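Local coordinates for protein neuraminidase (Influenza A virus, PDB 4GEZ) that is a neuraminidase-like surface glycoprotein of a bat influenza virus, with a diverged putative active site, and may remove terminal sialic acids from glycoconjugates, at residues 200-205 with 226-231; 282-287 with 297-302; 321-326 with 344-349; 18-23 with 208-213. All blocks are in the same frame, centred on the assembly; numbering follows the deposited sequence.

Overall arrangement
All four contacts belong to one six-bladed beta-propeller. Interactions 1 and 4 share the blade that runs from strand 205-210 to strand 238-241: interaction 1 packs its entry loop, with the Asn201 side chain about 7 Å from a bound calcium ion, and interaction 4 holds the turn after its first strand. Interaction 2 lies in the hairpin of the next sheet and interaction 3 in the sheet completed by strand 25-30. Interactions 2 and 3 have centres about 15 Å apart and touch, Leu298 CD2 lying 4.1 Å from Phe344 CZ. Interactions 2 and 4, centres about 18 Å apart, meet where Trp283 NE1 probably hydrogen-bonds Val23 O at 3.2 Å.

Interaction 1 (200-205 with 226-231). With FUC (alpha-L-fucopyranose), chain M.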
# COMPACT_ATOMS: atom_id res chain seq x y z
N ILE A 200 -36.47 -7.14 30.60
CA ILE A 200 -35.08 -7.44 30.27
C ILE A 200 -34.36 -6.27 29.58
O ILE A 200 -34.95 -5.22 29.34
CB ILE A 200 -34.95 -8.68 29.35
CG1 ILE A 200 -35.41 -8.36 27.92
CG2 ILE A 200 -35.70 -9.87 29.93
CD1 ILE A 200 -35.01 -9.41 26.88
N ASN A 201 -33.09 -6.50 29.26
CA ASN A 201 -32.27 -5.55 28.51
C ASN A 201 -31.57 -6.31 27.39
O ASN A 201 -31.10 -7.43 27.61
CB ASN A 201 -31.24 -4.87 29.44
CG ASN A 201 -30.17 -4.11 28.67
OD1 ASN A 201 -29.00 -4.49 28.67
ND2 ASN A 201 -30.57 -3.03 28.01
N PHE A 202 -31.51 -5.73 26.19
CA PHE A 202 -31.02 -6.44 25.02
C PHE A 202 -29.96 -5.65 24.25
O PHE A 202 -30.24 -5.10 23.19
CB PHE A 202 -32.17 -6.81 24.08
CG PHE A 202 -31.86 -7.94 23.14
CD1 PHE A 202 -31.19 -7.70 21.94
CD2 PHE A 202 -32.24 -9.24 23.45
CE1 PHE A 202 -30.91 -8.74 21.07
CE2 PHE A 202 -31.96 -10.29 22.59
CZ PHE A 202 -31.29 -10.04 21.40
N GLU A 203 -28.76 -5.58 24.80
CA GLU A 203 -27.68 -4.84 24.16
C GLU A 203 -26.72 -5.74 23.37
O GLU A 203 -26.80 -6.97 23.46
CB GLU A 203 -26.90 -4.04 25.20
CG GLU A 203 -27.79 -3.12 26.03
CD GLU A 203 -28.28 -1.91 25.27
OE1 GLU A 203 -27.66 -1.56 24.23
OE2 GLU A 203 -29.29 -1.32 25.69
N TYR A 204 -25.84 -5.11 22.60
CA TYR A 204 -24.74 -5.78 21.90
C TYR A 204 -25.18 -6.98 21.05
O TYR A 204 -24.50 -8.01 21.04
CB TYR A 204 -23.67 -6.22 22.90
CG TYR A 204 -23.21 -5.14 23.87
CD1 TYR A 204 -23.09 -3.82 23.46
CD2 TYR A 204 -22.89 -5.45 25.19
CE1 TYR A 204 -22.68 -2.83 24.34
CE2 TYR A 204 -22.47 -4.48 26.07
CZ TYR A 204 -22.37 -3.17 25.64
OH TYR A 204 -21.95 -2.19 26.52
N SER A 205 -26.29 -6.83 20.33
CA SER A 205 -26.80 -7.91 19.48
C SER A 205 -25.78 -8.38 18.46
O SER A 205 -25.20 -7.58 17.73
CB SER A 205 -28.07 -7.45 18.74
OG SER A 205 -29.00 -6.85 19.62
N LYS A 226 -27.79 -14.77 32.11
CA LYS A 226 -28.05 -15.55 30.91
C LYS A 226 -28.20 -14.58 29.74
O LYS A 226 -28.52 -13.41 29.94
CB LYS A 226 -29.31 -16.41 31.03
CG LYS A 226 -29.14 -17.71 31.82
CD LYS A 226 -30.48 -18.44 31.96
CE LYS A 226 -30.30 -19.81 32.58
NZ LYS A 226 -31.57 -20.60 32.57
N ARG A 227 -28.00 -15.07 28.52
CA ARG A 227 -28.13 -14.21 27.36
C ARG A 227 -29.48 -14.36 26.69
O ARG A 227 -29.86 -15.46 26.29
CB ARG A 227 -27.01 -14.47 26.35
CG ARG A 227 -25.65 -14.61 26.97
CD ARG A 227 -24.55 -14.48 25.95
NE ARG A 227 -23.84 -13.22 26.15
CZ ARG A 227 -22.63 -13.12 26.66
NH1 ARG A 227 -21.96 -14.22 27.01
NH2 ARG A 227 -22.06 -11.94 26.82
N PRO A 228 -30.20 -13.24 26.56
CA PRO A 228 -31.49 -13.26 25.87
C PRO A 228 -31.30 -13.61 24.40
O PRO A 228 -30.29 -13.23 23.79
CB PRO A 228 -31.99 -11.82 26.01
CG PRO A 228 -30.75 -11.00 26.24
CD PRO A 228 -29.85 -11.89 27.04
N LEU A 229 -32.27 -14.32 23.84
CA LEU A 229 -32.18 -14.77 22.46
C LEU A 229 -33.34 -14.20 21.66
O LEU A 229 -34.46 -14.05 22.17
CB LEU A 229 -32.19 -16.30 22.39
CG LEU A 229 -30.85 -17.04 22.35
CD1 LEU A 229 -29.85 -16.50 23.35
CD2 LEU A 229 -31.08 -18.50 22.63
N LEU A 230 -33.07 -13.89 20.40
CA LEU A 230 -34.07 -13.33 19.50
C LEU A 230 -34.12 -14.13 18.21
O LEU A 230 -33.08 -14.47 17.65
CB LEU A 230 -33.73 -11.86 19.21
CG LEU A 230 -34.57 -11.08 18.19
CD1 LEU A 230 -35.98 -10.84 18.70
CD2 LEU A 230 -33.90 -9.76 17.86
N ARG A 231 -35.32 -14.42 17.73
CA ARG A 231 -35.49 -15.08 16.45
C ARG A 231 -36.52 -14.29 15.67
O ARG A 231 -37.61 -14.01 16.18
CB ARG A 231 -36.00 -16.52 16.64
CG ARG A 231 -35.20 -17.33 17.65
CD ARG A 231 -35.90 -18.64 17.97
NE ARG A 231 -35.16 -19.41 18.95
CZ ARG A 231 -35.65 -20.46 19.61
NH1 ARG A 231 -36.88 -20.87 19.38
NH2 ARG A 231 -34.89 -21.10 20.50
C1 FUC M . -41.57 -12.14 28.71
C2 FUC M . -41.52 -13.29 27.67
C3 FUC M . -41.21 -12.74 26.28
C4 FUC M . -39.87 -11.98 26.34
C5 FUC M . -40.01 -10.83 27.35
C6 FUC M . -38.72 -10.02 27.54
O2 FUC M . -42.73 -14.05 27.65
O3 FUC M . -41.07 -13.80 25.33
O4 FUC M . -38.84 -12.87 26.75
O5 FUC M . -40.40 -11.33 28.66
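The ring of Phe202 presents its CD2-CE2-CZ side to Pro228 and Leu230. Near the ring plane, at its edge, comes the backbone N of Leu229, 4.2 Å from Phe202 CE2; Pro228 O and Leu230 CB approach the ring obliquely. Glu203 CB lies over one face of the Tyr204 ring. The amide of Asn201, also flat, has Glu203 OE2 almost in its plane: ND2 donates to the anti lone pair of that oxygen at 3.2 Å. Asn201 OD1 accepts from Leu221 N, and Ser177 OG is a second partner of ND2. With CG anti to the backbone N (chi1 -159°), the Phe202 ring slides past the proline ring, CD2 lying 3.6 Å from Pro228 CG, and CZ reaches Leu230 CB at 3.7 Å, the side chains at about a right angle. Ile200 adds a lighter apolar contact, its CD1 4.0 Å from Pro228 CB, and touches a fucose of the attached glycan, CG1 to C6 at 3.7 Å. Asn201 touches Asn220, and Asp224 lies close to Pro228; Asn220 and Asp224 bind calcium. This is an inter-blade connection of the neuraminidase beta-propeller, packed on the start of the next blade's third strand and the loop leading into it, near a calcium site.

Interaction 2 (282-287 with 297-302); sequences AWTSKT and VLEQIP
Trp283 leans across the neighbouring strand and lies over Gln300, its non-hydrogen-bonded partner. Its CB passes 4.1 Å from Glu299 O. Beyond that, with CG anti to the carbonyl carbon (chi1 -77°), the indole swings over the backbone: CE3 comes to 3.4 Å from Glu299 C, and CZ3 to 3.6 Å from Gln300 N. CH2 and CZ2 then sit against Gln300 CB, which is 3.5 Å from the centroid of the six-membered ring and 8° off its normal, a CH-pi contact over the face. On the five-membered side CE2 and NE1 run above Gln300 CG, and the NE1 hydrogen goes to Val23 O. Leu298 O meets the ring at its edge, in plane, while Trp26 stacks on the indole edge-to-face.

The two strands form an antiparallel beta hairpin within one propeller blade, 282-286 paired with 294-301 and the latter in turn with 313-318. Ala282, Thr284 and Lys286 make the hydrogen-bonded pairs with Ile301, Glu299 and Val297, for instance Thr284 N to Glu299 O at 2.7 Å, in the carbonyl plane. On their face of the sheet Thr284 CG2 lies alongside Glu299 CB at 3.6 Å. The Lys286 chain, extended until it bends at chi4 (-63°), sets NZ 3.0 Å from Glu299 OE1 in a salt bridge whose hydrogen bond is weak; Glu299 OE2 has Ser314 OG as a further weak partner.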
# COMPACT_ATOMS: atom_id res chain seq x y z
N ALA A 282 -27.10 -27.07 19.82
CA ALA A 282 -26.73 -25.69 20.12
C ALA A 282 -25.30 -25.59 20.65
O ALA A 282 -24.79 -26.55 21.24
CB ALA A 282 -27.70 -25.08 21.12
N TRP A 283 -24.67 -24.44 20.46
CA TRP A 283 -23.34 -24.19 21.01
C TRP A 283 -23.36 -22.98 21.93
O TRP A 283 -23.95 -21.94 21.61
CB TRP A 283 -22.30 -23.99 19.91
CG TRP A 283 -21.86 -25.25 19.24
CD1 TRP A 283 -22.38 -25.82 18.11
CD2 TRP A 283 -20.78 -26.11 19.65
NE1 TRP A 283 -21.69 -26.97 17.80
CE2 TRP A 283 -20.71 -27.17 18.73
CE3 TRP A 283 -19.87 -26.07 20.71
CZ2 TRP A 283 -19.76 -28.19 18.84
CZ3 TRP A 283 -18.93 -27.09 20.82
CH2 TRP A 283 -18.89 -28.13 19.89
N THR A 284 -22.74 -23.13 23.10
CA THR A 284 -22.65 -22.04 24.05
C THR A 284 -21.19 -21.64 24.16
O THR A 284 -20.30 -22.44 23.84
CB THR A 284 -23.22 -22.45 25.43
OG1 THR A 284 -23.81 -21.32 26.07
CG2 THR A 284 -22.14 -23.03 26.32
N SER A 285 -20.93 -20.41 24.59
CA SER A 285 -19.56 -19.91 24.70
C SER A 285 -19.44 -18.92 25.86
O SER A 285 -20.34 -18.12 26.11
CB SER A 285 -19.11 -19.27 23.38
OG SER A 285 -19.87 -18.11 23.08
N LYS A 286 -18.30 -18.97 26.55
CA LYS A 286 -18.06 -18.14 27.72
C LYS A 286 -16.62 -18.26 28.20
O LYS A 286 -15.88 -19.14 27.76
CB LYS A 286 -18.99 -18.55 28.87
CG LYS A 286 -18.79 -19.99 29.30
CD LYS A 286 -19.65 -20.34 30.50
CE LYS A 286 -19.46 -21.80 30.90
NZ LYS A 286 -19.89 -22.75 29.84
N THR A 287 -16.24 -17.38 29.11
CA THR A 287 -14.95 -17.47 29.79
C THR A 287 -14.87 -18.78 30.57
O THR A 287 -15.90 -19.41 30.84
CB THR A 287 -14.74 -16.29 30.76
OG1 THR A 287 -15.72 -16.34 31.81
CG2 THR A 287 -14.86 -14.96 30.02
N VAL A 297 -14.41 -21.05 26.53
CA VAL A 297 -14.83 -22.44 26.32
C VAL A 297 -16.12 -22.55 25.51
O VAL A 297 -17.09 -21.83 25.76
CB VAL A 297 -14.90 -23.24 27.66
CG1 VAL A 297 -15.20 -22.31 28.83
CG2 VAL A 297 -15.90 -24.38 27.58
N LEU A 298 -16.13 -23.45 24.53
CA LEU A 298 -17.30 -23.69 23.71
C LEU A 298 -17.91 -25.02 24.13
O LEU A 298 -17.20 -26.02 24.26
CB LEU A 298 -16.94 -23.75 22.23
CG LEU A 298 -16.92 -22.47 21.39
CD1 LEU A 298 -18.33 -21.98 21.11
CD2 LEU A 298 -16.09 -21.38 22.05
N GLU A 299 -19.22 -25.03 24.36
CA GLU A 299 -19.90 -26.26 24.76
C GLU A 299 -21.11 -26.57 23.88
O GLU A 299 -21.91 -25.69 23.57
CB GLU A 299 -20.31 -26.18 26.24
CG GLU A 299 -19.13 -26.12 27.21
CD GLU A 299 -19.57 -26.00 28.65
OE1 GLU A 299 -20.68 -25.48 28.90
OE2 GLU A 299 -18.80 -26.42 29.55
N GLN A 300 -21.23 -27.83 23.48
CA GLN A 300 -22.30 -28.28 22.60
C GLN A 300 -23.48 -28.82 23.41
O GLN A 300 -23.30 -29.58 24.36
CB GLN A 300 -21.78 -29.36 21.66
CG GLN A 300 -22.73 -29.73 20.52
CD GLN A 300 -22.41 -31.07 19.90
OE1 GLN A 300 -21.89 -31.97 20.57
NE2 GLN A 300 -22.71 -31.22 18.62
N ILE A 301 -24.70 -28.43 23.02
CA ILE A 301 -25.92 -28.89 23.68
C ILE A 301 -26.89 -29.43 22.62
O ILE A 301 -27.60 -28.66 21.98
CB ILE A 301 -26.57 -27.77 24.52
CG1 ILE A 301 -25.57 -27.21 25.53
CG2 ILE A 301 -27.81 -28.29 25.24
CD1 ILE A 301 -26.09 -26.03 26.35
N PRO A 302 -26.89 -30.76 22.43
CA PRO A 302 -27.61 -31.50 21.38
C PRO A 302 -29.11 -31.22 21.26
O PRO A 302 -29.61 -31.14 20.15
CB PRO A 302 -27.40 -32.97 21.79
CG PRO A 302 -26.14 -32.97 22.56
CD PRO A 302 -26.12 -31.66 23.31

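Interaction 3 (321-326 with 344-349); sequences KRTGRS and FWLEIE
Arg325 and Glu347 face each other at a beta bulge, where antiparallel strands 322-329 and 343-349 slip by one residue between the pairs Thr323-Ile348 and Ser326-Leu346. The sheet is the propeller blade that N-terminal strand 25-30 completes, joining the first strand of the fold to the last ones.

Backbone bonds come first. Gly324 N donates to Glu347 O, and Glu347 N returns to Arg325 O at 2.9 Å, so that Glu347 spans the two residues of the bulge. Farther along, Glu349 N binds Arg322 O at 3.1 Å.

Packing holds the Ser326 end. Trp345 lays one ring face on Ser326, CZ3 3.5 Å from its CA. The CZ3-CH2 end of the indole also lies over the rim of one face of the Arg325 guanidinium, the planes 33° apart. Leu346 CD1 touches Ser326 CB at 3.8 Å.

The charged groups add to this. Glu347, extended beyond CG, folds its carboxylate over the bulge: OE2 takes the backbone N of Arg325 at 3.0 Å, met from 58° above the carboxylate plane. OE1 sits at the edge of the Arg325 guanidinium in a salt bridge with NH1, whose modelled separation is doubtfully short. Arg325 NE and NH2 have other partners, Gln273 OE1 and Ala49 O, which fix the rotation of the guanidinium. Toward the start of strand 322-329, Arg322 NH1 and Glu349 OE1 make a looser salt bridge, 3.6 Å. One side-chain-to-backbone hydrogen bond closes that end: Lys321 NZ donates to Glu349 O over 3.1 Å, from 49° above the carbonyl plane.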
# COMPACT_ATOMS: atom_id res chain seq x y z
N LYS A 321 -5.49 -16.76 28.52
CA LYS A 321 -5.68 -15.57 27.70
C LYS A 321 -6.82 -14.71 28.21
O LYS A 321 -7.92 -15.22 28.47
CB LYS A 321 -5.96 -15.98 26.25
CG LYS A 321 -4.72 -16.01 25.37
CD LYS A 321 -4.56 -14.70 24.63
CE LYS A 321 -3.30 -14.68 23.80
NZ LYS A 321 -3.17 -13.43 22.99
N ARG A 322 -6.58 -13.41 28.34
CA ARG A 322 -7.65 -12.50 28.71
C ARG A 322 -8.56 -12.36 27.49
O ARG A 322 -8.09 -12.13 26.37
CB ARG A 322 -7.11 -11.14 29.16
CG ARG A 322 -8.18 -10.23 29.78
CD ARG A 322 -7.60 -8.98 30.43
NE ARG A 322 -8.63 -8.21 31.14
CZ ARG A 322 -9.52 -7.42 30.54
NH1 ARG A 322 -9.50 -7.28 29.22
NH2 ARG A 322 -10.42 -6.76 31.25
N THR A 323 -9.85 -12.51 27.72
CA THR A 323 -10.82 -12.62 26.64
C THR A 323 -11.80 -11.46 26.82
O THR A 323 -12.02 -11.01 27.94
CB THR A 323 -11.51 -14.02 26.68
OG1 THR A 323 -11.03 -14.82 25.59
CG2 THR A 323 -13.02 -13.92 26.62
N GLY A 324 -12.36 -10.96 25.72
CA GLY A 324 -13.28 -9.84 25.79
C GLY A 324 -14.55 -10.14 25.01
O GLY A 324 -15.16 -11.19 25.18
N ARG A 325 -14.94 -9.19 24.16
CA ARG A 325 -16.16 -9.32 23.36
C ARG A 325 -16.07 -10.46 22.35
O ARG A 325 -14.98 -10.84 21.92
CB ARG A 325 -16.41 -8.00 22.62
CG ARG A 325 -16.73 -6.83 23.53
CD ARG A 325 -16.60 -5.50 22.81
NE ARG A 325 -17.37 -5.48 21.57
CZ ARG A 325 -16.83 -5.55 20.36
NH1 ARG A 325 -15.51 -5.63 20.22
NH2 ARG A 325 -17.61 -5.52 19.29
N SER A 326 -17.23 -11.00 21.98
CA SER A 326 -17.32 -12.01 20.92
C SER A 326 -18.64 -11.85 20.18
O SER A 326 -19.62 -11.35 20.74
CB SER A 326 -17.20 -13.43 21.48
OG SER A 326 -18.11 -13.64 22.55
N PHE A 344 -17.27 -17.04 14.25
CA PHE A 344 -17.36 -16.00 15.26
C PHE A 344 -16.02 -15.29 15.43
O PHE A 344 -14.96 -15.87 15.19
CB PHE A 344 -17.88 -16.56 16.60
CG PHE A 344 -16.91 -17.46 17.33
CD1 PHE A 344 -15.98 -16.92 18.22
CD2 PHE A 344 -16.95 -18.84 17.16
CE1 PHE A 344 -15.09 -17.74 18.91
CE2 PHE A 344 -16.07 -19.67 17.85
CZ PHE A 344 -15.14 -19.12 18.72
N TRP A 345 -16.06 -14.03 15.86
CA TRP A 345 -14.85 -13.28 16.16
C TRP A 345 -14.71 -13.19 17.67
O TRP A 345 -15.70 -13.31 18.39
CB TRP A 345 -14.89 -11.89 15.53
CG TRP A 345 -16.16 -11.15 15.77
CD1 TRP A 345 -17.23 -11.08 14.93
CD2 TRP A 345 -16.49 -10.34 16.91
NE1 TRP A 345 -18.22 -10.29 15.48
CE2 TRP A 345 -17.78 -9.83 16.70
CE3 TRP A 345 -15.82 -10.01 18.09
CZ2 TRP A 345 -18.42 -9.00 17.62
CZ3 TRP A 345 -16.45 -9.19 19.00
CH2 TRP A 345 -17.73 -8.69 18.77
N LEU A 346 -13.49 -12.96 18.15
CA LEU A 346 -13.24 -12.98 19.58
C LEU A 346 -12.08 -12.07 19.93
O LEU A 346 -10.97 -12.24 19.42
CB LEU A 346 -12.92 -14.43 20.01
CG LEU A 346 -12.50 -14.77 21.44
CD1 LEU A 346 -13.70 -14.70 22.34
CD2 LEU A 346 -11.83 -16.14 21.52
N GLU A 347 -12.31 -11.12 20.84
CA GLU A 347 -11.24 -10.24 21.30
C GLU A 347 -10.30 -10.99 22.23
O GLU A 347 -10.73 -11.53 23.25
CB GLU A 347 -11.81 -9.04 22.07
CG GLU A 347 -12.53 -7.98 21.24
CD GLU A 347 -13.07 -6.85 22.11
OE1 GLU A 347 -13.49 -5.82 21.56
OE2 GLU A 347 -13.09 -7.02 23.35
N ILE A 348 -9.01 -11.03 21.88
CA ILE A 348 -8.02 -11.60 22.78
C ILE A 348 -6.90 -10.60 23.02
O ILE A 348 -6.36 -10.01 22.08
CB ILE A 348 -7.44 -12.93 22.25
CG1 ILE A 348 -6.93 -12.78 20.81
CG2 ILE A 348 -8.47 -14.05 22.36
CD1 ILE A 348 -6.20 -14.01 20.29
N GLU A 349 -6.55 -10.42 24.30
CA GLU A 349 -5.56 -9.43 24.68
C GLU A 349 -4.14 -9.88 24.38
O GLU A 349 -3.75 -10.99 24.75
CB GLU A 349 -5.68 -9.09 26.17
CG GLU A 349 -4.68 -8.02 26.63
CD GLU A 349 -4.91 -7.57 28.05
OE1 GLU A 349 -6.04 -7.13 28.37
OE2 GLU A 349 -3.96 -7.64 28.86

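Interaction 4 (18-23 with 208-213)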
# COMPACT_ATOMS: atom_id res chain seq x y z
N SER A 18 -29.27 -23.20 1.89
CA SER A 18 -30.39 -23.91 2.51
C SER A 18 -30.24 -24.31 3.97
O SER A 18 -31.11 -23.98 4.78
CB SER A 18 -30.68 -25.17 1.69
OG SER A 18 -29.52 -25.98 1.58
N GLN A 19 -29.17 -25.00 4.33
CA GLN A 19 -29.03 -25.42 5.73
C GLN A 19 -27.64 -25.19 6.31
O GLN A 19 -26.64 -25.12 5.58
CB GLN A 19 -29.47 -26.88 5.90
CG GLN A 19 -30.99 -27.02 6.00
CD GLN A 19 -31.43 -28.30 6.69
OE1 GLN A 19 -30.61 -29.03 7.25
NE2 GLN A 19 -32.73 -28.56 6.66
N MET A 20 -27.59 -25.07 7.63
CA MET A 20 -26.33 -24.89 8.33
C MET A 20 -25.47 -26.14 8.21
O MET A 20 -25.97 -27.26 8.20
CB MET A 20 -26.60 -24.63 9.82
CG MET A 20 -25.48 -23.86 10.50
SD MET A 20 -25.46 -22.12 10.02
CE MET A 20 -26.82 -21.50 11.00
N CYS A 21 -24.16 -25.92 8.09
CA CYS A 21 -23.21 -27.03 8.12
C CYS A 21 -23.23 -27.61 9.53
O CYS A 21 -23.43 -26.87 10.50
CB CYS A 21 -21.80 -26.56 7.77
SG CYS A 21 -21.59 -25.95 6.08
N GLU A 22 -23.04 -28.91 9.64
CA GLU A 22 -22.93 -29.53 10.95
C GLU A 22 -21.66 -29.00 11.60
O GLU A 22 -20.61 -28.96 10.97
CB GLU A 22 -22.86 -31.06 10.82
CG GLU A 22 -23.18 -31.80 12.11
CD GLU A 22 -23.39 -33.29 11.89
OE1 GLU A 22 -23.16 -33.77 10.76
OE2 GLU A 22 -23.78 -33.98 12.86
N VAL A 23 -21.77 -28.57 12.86
CA VAL A 23 -20.61 -28.02 13.56
C VAL A 23 -20.17 -28.95 14.68
O VAL A 23 -20.91 -29.19 15.63
CB VAL A 23 -20.92 -26.61 14.13
CG1 VAL A 23 -19.76 -26.12 14.99
CG2 VAL A 23 -21.20 -25.63 13.01
N TYR A 208 -26.97 -13.90 13.14
CA TYR A 208 -26.63 -14.67 11.96
C TYR A 208 -27.94 -15.12 11.34
O TYR A 208 -28.97 -15.15 12.02
CB TYR A 208 -25.75 -15.88 12.30
CG TYR A 208 -26.45 -16.96 13.10
CD1 TYR A 208 -26.53 -16.88 14.49
CD2 TYR A 208 -27.01 -18.06 12.48
CE1 TYR A 208 -27.15 -17.86 15.22
CE2 TYR A 208 -27.63 -19.05 13.20
CZ TYR A 208 -27.70 -18.95 14.57
OH TYR A 208 -28.32 -19.94 15.29
N THR A 209 -27.93 -15.48 10.06
CA THR A 209 -29.15 -15.89 9.38
C THR A 209 -29.08 -17.29 8.76
O THR A 209 -28.03 -17.72 8.30
CB THR A 209 -29.58 -14.86 8.30
OG1 THR A 209 -30.80 -15.30 7.68
CG2 THR A 209 -28.49 -14.71 7.24
N ILE A 210 -30.22 -17.97 8.75
CA ILE A 210 -30.37 -19.24 8.03
C ILE A 210 -31.78 -19.38 7.46
O ILE A 210 -32.77 -19.17 8.16
CB ILE A 210 -29.97 -20.48 8.89
CG1 ILE A 210 -28.82 -21.21 8.22
CG2 ILE A 210 -31.11 -21.49 8.99
CD1 ILE A 210 -29.14 -21.66 6.80
N ASN A 211 -31.83 -19.70 6.17
CA ASN A 211 -33.06 -19.86 5.40
C ASN A 211 -34.19 -18.91 5.82
O ASN A 211 -35.24 -19.36 6.28
CB ASN A 211 -33.53 -21.32 5.41
CG ASN A 211 -33.84 -21.84 4.01
OD1 ASN A 211 -33.20 -22.76 3.52
ND2 ASN A 211 -34.81 -21.22 3.35
N ASN A 212 -33.95 -17.61 5.67
CA ASN A 212 -34.93 -16.58 6.01
C ASN A 212 -35.30 -16.51 7.50
O ASN A 212 -36.36 -16.01 7.86
CB ASN A 212 -36.20 -16.71 5.15
CG ASN A 212 -35.94 -16.40 3.69
OD1 ASN A 212 -34.79 -16.27 3.27
ND2 ASN A 212 -37.01 -16.27 2.92
N LEU A 213 -34.41 -17.01 8.35
CA LEU A 213 -34.55 -16.82 9.79
C LEU A 213 -33.34 -16.04 10.26
O LEU A 213 -32.22 -16.32 9.84
CB LEU A 213 -34.60 -18.18 10.52
CG LEU A 213 -35.94 -18.84 10.84
CD1 LEU A 213 -36.55 -19.44 9.58
CD2 LEU A 213 -35.79 -19.91 11.92
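Ser18 and Gln19 pass Asn211 and Ile210 in roughly opposed directions, the touching parts running 142° apart with Ser18 CA 5.6 Å from Asn211 CA. Residues 18-23 are irregular loop. The other segment ends a strand at Ile210 and reverses through a type I' turn from Ile210 to Leu213, with Asn211 and Asn212 at positive phi. Ile210 and Leu213 exchange backbone bonds across that turn, and Leu213 O also accepts from Thr209 OG1 at 2.8 Å, from well above the carbonyl plane.

Met20 does most of the side-chain work. Its CG lies anti to the backbone N (chi1 -155°), and bends at chi2 and chi3 curl the thioether back so that the terminal methyl, CE, wedges between two residues of the strand. CE stands 3.4 Å from Ile210 CG1 and 3.4 Å from Tyr208 CE2, meeting that ring obliquely, with the two side chains at about a right angle. Ile210 CD1 reaches the loop backbone, 3.7 Å from Ser18 O and 3.8 Å from Met20 N.

Tyr208 OH hydrogen-bonds Glu279, and its ring meets Phe328 edge-to-face. The loop is tied down by the Cys21-Cys339 disulfide and by backbone bonds of Gln19 and Cys21 to Gln340. The contact thus lays the chain leading into strand 25-30 against the surface hairpin of strands 205-210 and 213-219.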